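Local coordinates for 11S globulin (Wrightia tinctoria, PDB 5WXU), which probably serves as a hexameric seed storage protein, a nutrient reservoir, and binds the plant hormone auxin (indole-3-acetic acid), at residues Val259-Arg262 with Asp263-Leu267; Leu431-Trp434 with Ile435-Gln439; Tyr321-Pro324 with Ile325-Lys328; Leu221-Val225 with Phe226-Asp230. One frame throughout, in Å; residues are numbered along the deposited sequence.

Contact 1: residues Val259-Arg262 with Asp263-Leu267; sequences VRVR and DGLRL
Arg262 runs alongside the next residue, Asp263, and bridges to its carboxylate. CB of Arg262 starts out 3.2 Å from the backbone N of Asp263. CG takes the position between its own backbone N and carbonyl carbon (chi1 60°), which keeps it as close to Asp263 N as CB is and puts it 3.6 Å from Asp263 OD2. CD then passes about 4.0 Å from both carboxylate oxygens of Asp263. At NE comes the salt bridge: its N-H reaches Asp263 OD2 at 3.3 Å, almost in the guanidinium plane, on the syn side of the oxygen but 30° out of the carboxylate plane. CZ, further out, comes no nearer to Asp263 than 4.2 Å, at OD1. The tip is poorly ordered, so the pair is probably a modest surface hold. The two are the central pair of a type I beta turn from Val261 to Gly264, which takes the chain out of strand 258-260 and into the following loop. It is closed by a weak bond from Gly264 N to Val261 O, while Arg90 of the same chain reaches Arg262 O. On the buried side Val261 puts CG1 against the backbone leaving the turn, 3.5 Å from Gly264 C and 4.4 Å from Leu265 CB. Leu265 N is hydrogen-bonded to Tyr171 OH, and Asn436 of a neighbouring subunit packs on Val261.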
# COMPACT_ATOMS: atom_id res chain seq x y z
N VAL B 259 39.63 1.48 17.50
CA VAL B 259 40.79 2.30 17.92
C VAL B 259 40.52 3.11 19.18
O VAL B 259 39.41 3.63 19.44
CB VAL B 259 41.25 3.20 16.81
CG1 VAL B 259 41.55 2.38 15.57
CG2 VAL B 259 40.26 4.33 16.50
N ARG B 260 41.58 3.30 19.98
CA ARG B 260 41.48 4.08 21.18
C ARG B 260 41.53 5.53 20.90
O ARG B 260 42.40 5.98 20.20
CB ARG B 260 42.66 3.78 22.10
CG ARG B 260 42.58 4.61 23.39
CD ARG B 260 43.03 3.81 24.62
NE ARG B 260 42.07 2.74 24.91
CZ ARG B 260 42.25 1.43 24.72
NH1 ARG B 260 43.40 0.93 24.23
NH2 ARG B 260 41.26 0.59 25.03
N VAL B 261 40.62 6.28 21.47
CA VAL B 261 40.63 7.72 21.37
C VAL B 261 41.04 8.19 22.79
O VAL B 261 40.24 8.12 23.72
CB VAL B 261 39.24 8.26 21.00
CG1 VAL B 261 39.23 9.78 20.80
CG2 VAL B 261 38.73 7.51 19.77
N ARG B 262 42.27 8.69 22.94
CA ARG B 262 42.87 8.83 24.28
C ARG B 262 42.14 9.85 25.14
O ARG B 262 41.88 9.57 26.32
CB ARG B 262 44.39 9.14 24.20
CG ARG B 262 44.77 10.44 23.46
CD ARG B 262 46.27 10.78 23.48
NE ARG B 262 46.63 11.78 24.50
CZ ARG B 262 47.85 12.33 24.66
NH1 ARG B 262 48.87 11.98 23.88
NH2 ARG B 262 48.06 13.23 25.62
N ASP B 263 41.80 11.00 24.57
CA ASP B 263 41.20 12.10 25.32
C ASP B 263 39.70 12.16 25.13
O ASP B 263 39.08 13.16 25.46
CB ASP B 263 41.84 13.44 24.91
CG ASP B 263 43.37 13.44 25.05
OD1 ASP B 263 44.07 14.03 24.19
OD2 ASP B 263 43.87 12.77 26.00
N GLY B 264 39.10 11.10 24.58
CA GLY B 264 37.66 11.13 24.32
C GLY B 264 37.30 11.78 22.96
O GLY B 264 37.84 12.79 22.54
N LEU B 265 36.31 11.19 22.32
CA LEU B 265 35.81 11.66 21.01
C LEU B 265 35.07 12.97 21.15
O LEU B 265 34.25 13.13 22.03
CB LEU B 265 34.89 10.57 20.43
CG LEU B 265 34.55 10.69 18.96
CD1 LEU B 265 35.79 10.56 18.07
CD2 LEU B 265 33.50 9.64 18.67
N ARG B 266 35.36 13.91 20.27
CA ARG B 266 34.79 15.23 20.26
C ARG B 266 33.75 15.19 19.12
O ARG B 266 34.07 14.79 18.04
CB ARG B 266 35.89 16.28 20.02
CG ARG B 266 37.06 16.16 21.04
CD ARG B 266 38.42 16.80 20.66
NE ARG B 266 39.13 16.22 19.48
CZ ARG B 266 40.07 16.83 18.72
NH1 ARG B 266 40.49 18.08 18.97
NH2 ARG B 266 40.61 16.18 17.68
N LEU B 267 32.51 15.51 19.41
CA LEU B 267 31.47 15.59 18.35
C LEU B 267 30.45 16.63 18.72
O LEU B 267 30.51 17.22 19.82
CB LEU B 267 30.87 14.22 18.07
CG LEU B 267 30.51 13.32 19.25
CD1 LEU B 267 29.29 13.86 19.92
CD2 LEU B 267 30.21 11.91 18.77

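Contact 2: residues Leu431-Trp434 with Ile435-Gln439; sequences LDVW and INVFQ
The rings of Trp434 and Phe438, one helical turn apart, lie within 3° of parallel but offset. Both side chains have CG anti to the carbonyl carbon (chi1 -59° in each), which sends them off the helix together. The rings are slid so far along each other that they barely overlap: the six-membered ring of Trp434 and the ring of Phe438 have centroids 4.9 Å apart, and the touching is done by Trp434 CE3 against Phe438 CZ at a tight 3.2 Å. Trp434 NE1 is hydrogen-bonded to Ile426 O, which limits the rotation of the indole; its side chain is about 7 Å from that of Arg427, a binding residue for (indol-3-yl)acetate. Phe438 lies between Leu448 of helix 442-450 and Leu248 of a neighbouring subunit. Round the helix, Ile435 lays CG2 3.6 Å from Asp432 OD1 and CG1 3.5 Å from Leu431 O. Asp432 itself is gripped at its backbone: Asp432 O takes Asn436 N at 3.1 Å and Asn436 ND2 at 2.7 Å, from opposite faces of the carbonyl plane. A water then joins Asp432 OD1 to Asn436 ND2. OD1 also forms a salt bridge with Arg266 of the neighbouring subunit, which Asn436 meets too; with the carboxylate buried there, Arg266 and the water would be expected to stabilise its negative charge.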
# COMPACT_ATOMS: atom_id res chain seq x y z
N LEU B 431 -13.52 -29.44 21.76
CA LEU B 431 -13.12 -30.46 22.74
C LEU B 431 -13.21 -31.88 22.19
O LEU B 431 -12.32 -32.71 22.44
CB LEU B 431 -14.05 -30.49 23.96
CG LEU B 431 -13.78 -29.99 25.36
CD1 LEU B 431 -14.83 -30.65 26.24
CD2 LEU B 431 -12.39 -30.10 25.94
N ASP B 432 -14.27 -32.15 21.42
CA ASP B 432 -14.49 -33.50 20.91
C ASP B 432 -13.47 -33.96 19.88
O ASP B 432 -13.24 -35.19 19.64
CB ASP B 432 -15.92 -33.67 20.38
CG ASP B 432 -16.41 -35.15 20.45
OD1 ASP B 432 -15.90 -35.92 21.29
OD2 ASP B 432 -17.30 -35.48 19.65
N VAL B 433 -12.80 -32.99 19.24
CA VAL B 433 -11.66 -33.35 18.38
C VAL B 433 -10.54 -33.94 19.22
O VAL B 433 -10.00 -35.00 18.86
CB VAL B 433 -11.13 -32.15 17.53
CG1 VAL B 433 -9.81 -32.42 16.84
CG2 VAL B 433 -12.14 -31.74 16.49
N TRP B 434 -10.22 -33.31 20.35
CA TRP B 434 -9.12 -33.81 21.21
C TRP B 434 -9.57 -35.11 21.91
O TRP B 434 -8.76 -35.99 22.09
CB TRP B 434 -8.76 -32.77 22.21
CG TRP B 434 -8.30 -31.43 21.61
CD1 TRP B 434 -8.72 -30.19 22.03
CD2 TRP B 434 -7.30 -31.20 20.62
NE1 TRP B 434 -8.04 -29.20 21.35
CE2 TRP B 434 -7.20 -29.79 20.44
CE3 TRP B 434 -6.53 -32.04 19.82
CZ2 TRP B 434 -6.31 -29.21 19.54
CZ3 TRP B 434 -5.65 -31.47 18.86
CH2 TRP B 434 -5.53 -30.05 18.75
N ILE B 435 -10.83 -35.17 22.29
CA ILE B 435 -11.36 -36.43 22.89
C ILE B 435 -11.04 -37.60 21.98
O ILE B 435 -10.44 -38.60 22.42
CB ILE B 435 -12.86 -36.34 23.18
CG1 ILE B 435 -13.10 -35.49 24.44
CG2 ILE B 435 -13.53 -37.76 23.22
CD1 ILE B 435 -14.49 -34.90 24.53
N ASN B 436 -11.35 -37.46 20.68
CA ASN B 436 -11.11 -38.50 19.72
C ASN B 436 -9.68 -38.71 19.29
O ASN B 436 -9.21 -39.86 19.12
CB ASN B 436 -12.02 -38.31 18.51
CG ASN B 436 -13.44 -38.68 18.82
OD1 ASN B 436 -13.82 -39.88 18.72
ND2 ASN B 436 -14.26 -37.69 19.19
N VAL B 437 -8.93 -37.62 19.09
CA VAL B 437 -7.56 -37.80 18.69
C VAL B 437 -6.67 -38.37 19.77
O VAL B 437 -5.80 -39.21 19.51
CB VAL B 437 -6.98 -36.41 18.20
CG1 VAL B 437 -5.51 -36.52 18.00
CG2 VAL B 437 -7.71 -35.99 16.94
N PHE B 438 -6.83 -37.86 20.98
CA PHE B 438 -5.95 -38.19 22.10
C PHE B 438 -6.50 -39.33 22.97
O PHE B 438 -5.76 -39.83 23.81
CB PHE B 438 -5.73 -37.01 23.05
CG PHE B 438 -5.11 -35.77 22.39
CD1 PHE B 438 -4.19 -35.89 21.36
CD2 PHE B 438 -5.48 -34.50 22.86
CE1 PHE B 438 -3.63 -34.70 20.79
CE2 PHE B 438 -4.95 -33.35 22.30
CZ PHE B 438 -4.03 -33.45 21.28
N GLN B 439 -7.72 -39.78 22.70
CA GLN B 439 -8.38 -40.80 23.50
C GLN B 439 -8.51 -40.41 24.97
O GLN B 439 -8.14 -41.15 25.91
CB GLN B 439 -7.69 -42.15 23.21
CG GLN B 439 -7.90 -42.55 21.75
CD GLN B 439 -7.49 -43.95 21.45
OE1 GLN B 439 -6.37 -44.36 21.76
NE2 GLN B 439 -8.41 -44.71 20.86
O HOH W 1 -16.55 -38.42 20.75

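Contact 3: residues Tyr321-Pro324 with Ile325-Lys328; sequences YNLP and ILRK. With PO4 (phosphate ion), chain O.
Two consecutive backbone bonds here span three residues instead of the four of an alpha-helix: Arg327 N bonds to Pro324 O at 3.0 Å, and Leu326 N bonds to Leu323 O at 3.1 Å. Between Pro324 and Lys328, where a bond four residues on would fall, a water stands in, donating to Pro324 O at 2.8 Å and accepting, weakly, from Lys328 N. This is the spacing of a 3-10 turn, and it winds the chain from the loop after strand 313-318 into the short helix 325-329. Pro324, whose nitrogen has no hydrogen to give, fits near such a helix start without costing a bond. Leu323 carries the apolar contact from the loop side. Its CG sits anti to the backbone N (chi1 178°), which swings the branch back to the helix: CD2 comes 3.9 Å from Leu326 CG, the two side chains crossing at about a right angle, while CG lies 4.0 Å from Ile325 CG2 with those two side by side. The same leucines rest on Leu318 of strand 313-318, and Ile325 and Leu326 also touch Ala161 of strand 158-162, so the turn is wedged between the C-terminal and N-terminal cupin regions. Tyr321, its ring in a cation-pi contact with Arg413, directs its hydroxyl to O1 of a phosphate at the ring edge; the refined distance is too short to trust in detail. That ion, probably from the crystallisation liquor, is also held by Lys415 and by Thr289 of a neighbouring subunit.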
# COMPACT_ATOMS: atom_id res chain seq x y z
N TYR B 321 4.78 -2.51 14.47
CA TYR B 321 3.76 -1.70 15.13
C TYR B 321 4.34 -0.75 16.20
O TYR B 321 3.64 0.07 16.80
CB TYR B 321 2.67 -2.55 15.72
CG TYR B 321 1.82 -3.23 14.72
CD1 TYR B 321 0.92 -2.51 13.95
CD2 TYR B 321 1.81 -4.59 14.62
CE1 TYR B 321 0.09 -3.16 13.05
CE2 TYR B 321 1.00 -5.25 13.73
CZ TYR B 321 0.13 -4.53 12.96
OH TYR B 321 -0.69 -5.18 12.04
N ASN B 322 5.64 -0.89 16.46
CA ASN B 322 6.41 -0.15 17.43
C ASN B 322 7.45 0.68 16.71
O ASN B 322 7.54 1.87 16.87
CB ASN B 322 7.11 -1.08 18.49
CG ASN B 322 6.21 -2.21 19.00
OD1 ASN B 322 6.60 -3.45 19.14
ND2 ASN B 322 4.96 -1.81 19.31
N LEU B 323 8.26 0.03 15.90
CA LEU B 323 9.38 0.67 15.27
C LEU B 323 9.22 0.53 13.76
O LEU B 323 9.44 -0.53 13.21
CB LEU B 323 10.69 -0.02 15.74
CG LEU B 323 12.05 0.42 15.21
CD1 LEU B 323 12.23 1.89 15.46
CD2 LEU B 323 13.18 -0.43 15.74
N PRO B 324 8.92 1.63 13.04
CA PRO B 324 8.51 1.55 11.66
C PRO B 324 9.47 0.95 10.69
O PRO B 324 9.06 0.21 9.80
CB PRO B 324 8.20 3.04 11.27
CG PRO B 324 8.00 3.69 12.52
CD PRO B 324 8.64 2.94 13.63
N ILE B 325 10.76 1.21 10.89
CA ILE B 325 11.81 0.71 9.95
C ILE B 325 11.86 -0.82 9.88
O ILE B 325 12.29 -1.39 8.88
CB ILE B 325 13.19 1.30 10.28
CG1 ILE B 325 14.13 1.13 9.09
CG2 ILE B 325 13.73 0.80 11.60
CD1 ILE B 325 15.47 1.84 9.30
N LEU B 326 11.35 -1.47 10.91
CA LEU B 326 11.26 -2.94 10.89
C LEU B 326 10.38 -3.50 9.81
O LEU B 326 10.60 -4.61 9.35
CB LEU B 326 10.82 -3.49 12.23
CG LEU B 326 11.76 -3.27 13.44
CD1 LEU B 326 11.21 -3.83 14.73
CD2 LEU B 326 13.18 -3.82 13.20
N ARG B 327 9.40 -2.72 9.34
CA ARG B 327 8.57 -3.18 8.24
C ARG B 327 9.38 -3.36 6.97
O ARG B 327 9.26 -4.36 6.31
CB ARG B 327 7.46 -2.16 8.00
CG ARG B 327 6.51 -2.48 6.87
CD ARG B 327 5.53 -3.49 7.31
NE ARG B 327 4.45 -3.68 6.35
CZ ARG B 327 3.66 -4.74 6.36
NH1 ARG B 327 3.82 -5.70 7.27
NH2 ARG B 327 2.71 -4.87 5.45
N LYS B 328 10.29 -2.43 6.67
CA LYS B 328 11.17 -2.47 5.48
C LYS B 328 12.19 -3.61 5.64
O LYS B 328 12.48 -4.36 4.68
CB LYS B 328 11.94 -1.14 5.42
CG LYS B 328 13.14 -0.98 4.46
CD LYS B 328 13.82 0.38 4.70
CE LYS B 328 15.18 0.54 4.00
NZ LYS B 328 15.07 0.71 2.51
P PO4 O . -0.66 -8.69 12.19
O1 PO4 O . -0.28 -7.48 11.35
O2 PO4 O . 0.43 -9.21 13.07
O3 PO4 O . -1.80 -8.09 13.01
O4 PO4 O . -1.12 -9.76 11.21
O HOH W 2 9.64 0.45 7.06

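Contact 4: residues Leu221-Val225 with Phe226-Asp230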
# COMPACT_ATOMS: atom_id res chain seq x y z
N LEU B 221 35.08 -11.88 4.72
CA LEU B 221 35.09 -10.79 3.78
C LEU B 221 35.03 -9.53 4.61
O LEU B 221 33.95 -9.08 4.98
CB LEU B 221 33.90 -10.95 2.83
CG LEU B 221 33.83 -12.25 2.00
CD1 LEU B 221 32.53 -12.34 1.16
CD2 LEU B 221 35.06 -12.44 1.12
N TRP B 222 36.20 -9.01 4.97
CA TRP B 222 36.33 -7.95 5.91
C TRP B 222 37.49 -7.10 5.41
O TRP B 222 38.61 -7.58 5.32
CB TRP B 222 36.58 -8.55 7.30
CG TRP B 222 36.65 -7.65 8.45
CD1 TRP B 222 37.28 -6.43 8.48
CD2 TRP B 222 36.15 -7.87 9.80
NE1 TRP B 222 37.19 -5.88 9.76
CE2 TRP B 222 36.55 -6.77 10.58
CE3 TRP B 222 35.48 -8.95 10.43
CZ2 TRP B 222 36.19 -6.63 11.94
CZ3 TRP B 222 35.15 -8.83 11.83
CH2 TRP B 222 35.50 -7.67 12.55
N ASN B 223 37.25 -5.85 5.09
CA ASN B 223 38.24 -5.11 4.36
C ASN B 223 38.08 -3.59 4.55
O ASN B 223 36.96 -3.08 4.68
CB ASN B 223 37.88 -5.42 2.86
CG ASN B 223 38.86 -4.88 1.87
OD1 ASN B 223 40.09 -5.07 2.03
ND2 ASN B 223 38.35 -4.22 0.78
N ASN B 224 39.19 -2.86 4.56
CA ASN B 224 39.22 -1.43 4.43
C ASN B 224 39.02 -1.08 2.94
O ASN B 224 39.90 -1.36 2.08
CB ASN B 224 40.58 -0.87 4.91
CG ASN B 224 40.72 0.62 4.72
OD1 ASN B 224 39.96 1.27 4.01
ND2 ASN B 224 41.77 1.21 5.37
N VAL B 225 37.88 -0.49 2.62
CA VAL B 225 37.53 -0.24 1.19
C VAL B 225 38.42 0.69 0.41
O VAL B 225 38.35 0.69 -0.85
CB VAL B 225 36.04 0.28 1.00
CG1 VAL B 225 35.09 -0.71 1.54
CG2 VAL B 225 35.77 1.65 1.48
N PHE B 226 39.26 1.47 1.12
CA PHE B 226 40.16 2.38 0.47
C PHE B 226 41.43 1.68 0.00
O PHE B 226 42.05 2.16 -0.92
CB PHE B 226 40.54 3.52 1.41
CG PHE B 226 39.38 4.37 1.85
CD1 PHE B 226 38.64 5.06 0.93
CD2 PHE B 226 39.01 4.45 3.20
CE1 PHE B 226 37.55 5.82 1.31
CE2 PHE B 226 37.92 5.20 3.60
CZ PHE B 226 37.22 5.93 2.65
N GLN B 227 41.76 0.54 0.60
CA GLN B 227 42.94 -0.22 0.22
C GLN B 227 43.01 -0.68 -1.23
O GLN B 227 44.07 -0.59 -1.81
CB GLN B 227 43.17 -1.41 1.20
CG GLN B 227 43.65 -0.86 2.53
CD GLN B 227 43.93 -1.92 3.59
OE1 GLN B 227 43.77 -3.10 3.36
NE2 GLN B 227 44.48 -1.47 4.74
N PRO B 228 41.91 -1.22 -1.80
CA PRO B 228 42.02 -1.71 -3.21
C PRO B 228 41.94 -0.67 -4.28
O PRO B 228 41.66 -1.00 -5.42
CB PRO B 228 40.86 -2.71 -3.32
CG PRO B 228 39.88 -2.29 -2.27
CD PRO B 228 40.72 -1.78 -1.12
N LEU B 229 42.18 0.59 -3.96
CA LEU B 229 42.07 1.71 -4.88
C LEU B 229 43.46 2.36 -5.07
O LEU B 229 44.36 2.32 -4.16
CB LEU B 229 41.10 2.73 -4.32
CG LEU B 229 39.66 2.20 -4.05
CD1 LEU B 229 38.74 3.25 -3.46
CD2 LEU B 229 39.06 1.67 -5.35
N ASP B 230 43.63 3.01 -6.22
CA ASP B 230 44.84 3.79 -6.51
C ASP B 230 44.76 5.07 -5.73
O ASP B 230 43.84 5.85 -5.91
CB ASP B 230 44.89 4.09 -8.01
CG ASP B 230 46.04 4.97 -8.44
OD1 ASP B 230 46.79 5.54 -7.60
OD2 ASP B 230 46.25 5.02 -9.66
O HOH W 3 41.51 -4.09 5.44
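Phe226 is caught at once by Asn224, whose OD1 accepts from Phe226 N at 3.0 Å, the donor lying 38° above the plane of the amide carbonyl. With CG anti to the backbone N (chi1 176°), the Asn224 amide is carried forward to make that reach, and its OD1 also comes 3.4 Å from Phe226 CD2, the amide and ring planes standing 82° apart. Val225 lays CG2 over one face of the same ring. Next, Gln227 gives its backbone N to Asn224 O at 3.0 Å, and its extended side chain crosses that of Asn224 at about a right angle, CD 3.8 Å from Asn224 CB. A water connects Gln227 OE1 with Asn224 N. The two amide nitrogens find further partners in the same chain: Asn224 ND2 donates to Gly204 O and Leu248 O, Gln227 NE2 to Gln249 O and Asn205 OD1. Pro228 sets CD against two carbonyls, 3.3 Å from Asn224 O and 3.4 Å from Val225 O, while Leu229 brings CD1 to 3.7 Å from Val225 O and continues onto Leu234. Asp230 ends the run, its OD1 capping Gln232 N and its OD2 paired with Arg364 of a neighbouring subunit. What results is an Asx turn at Asn224 overlapping a type I beta turn from Asn224 to Gln227, followed by a second type I turn from Phe226 to Leu229: a compact strand-to-helix connection from strand 221-224 to the N-cap of helix 231-238.

Along the chain the order is contact 4, contact 1, contact 3, contact 2. Contacts 4 and 1 have centres 24 Å apart and reach the same mixed sheet, through strands 221-224 and 258-260. Contact 3 is more central, about 33 Å from each of them and 41 Å from contact 2, centre to centre, where the two cupin regions meet. Contact 2 lies on helix 431-438 at the far end, 67 Å from contact 1, centre to centre. Yet contacts 1 and 2 come together across the interface between subunits: residues 261-267 of one pack on residues 430-436 of the next, consistent with the head-to-tail packing of subunits in the trimers of 11S globulins.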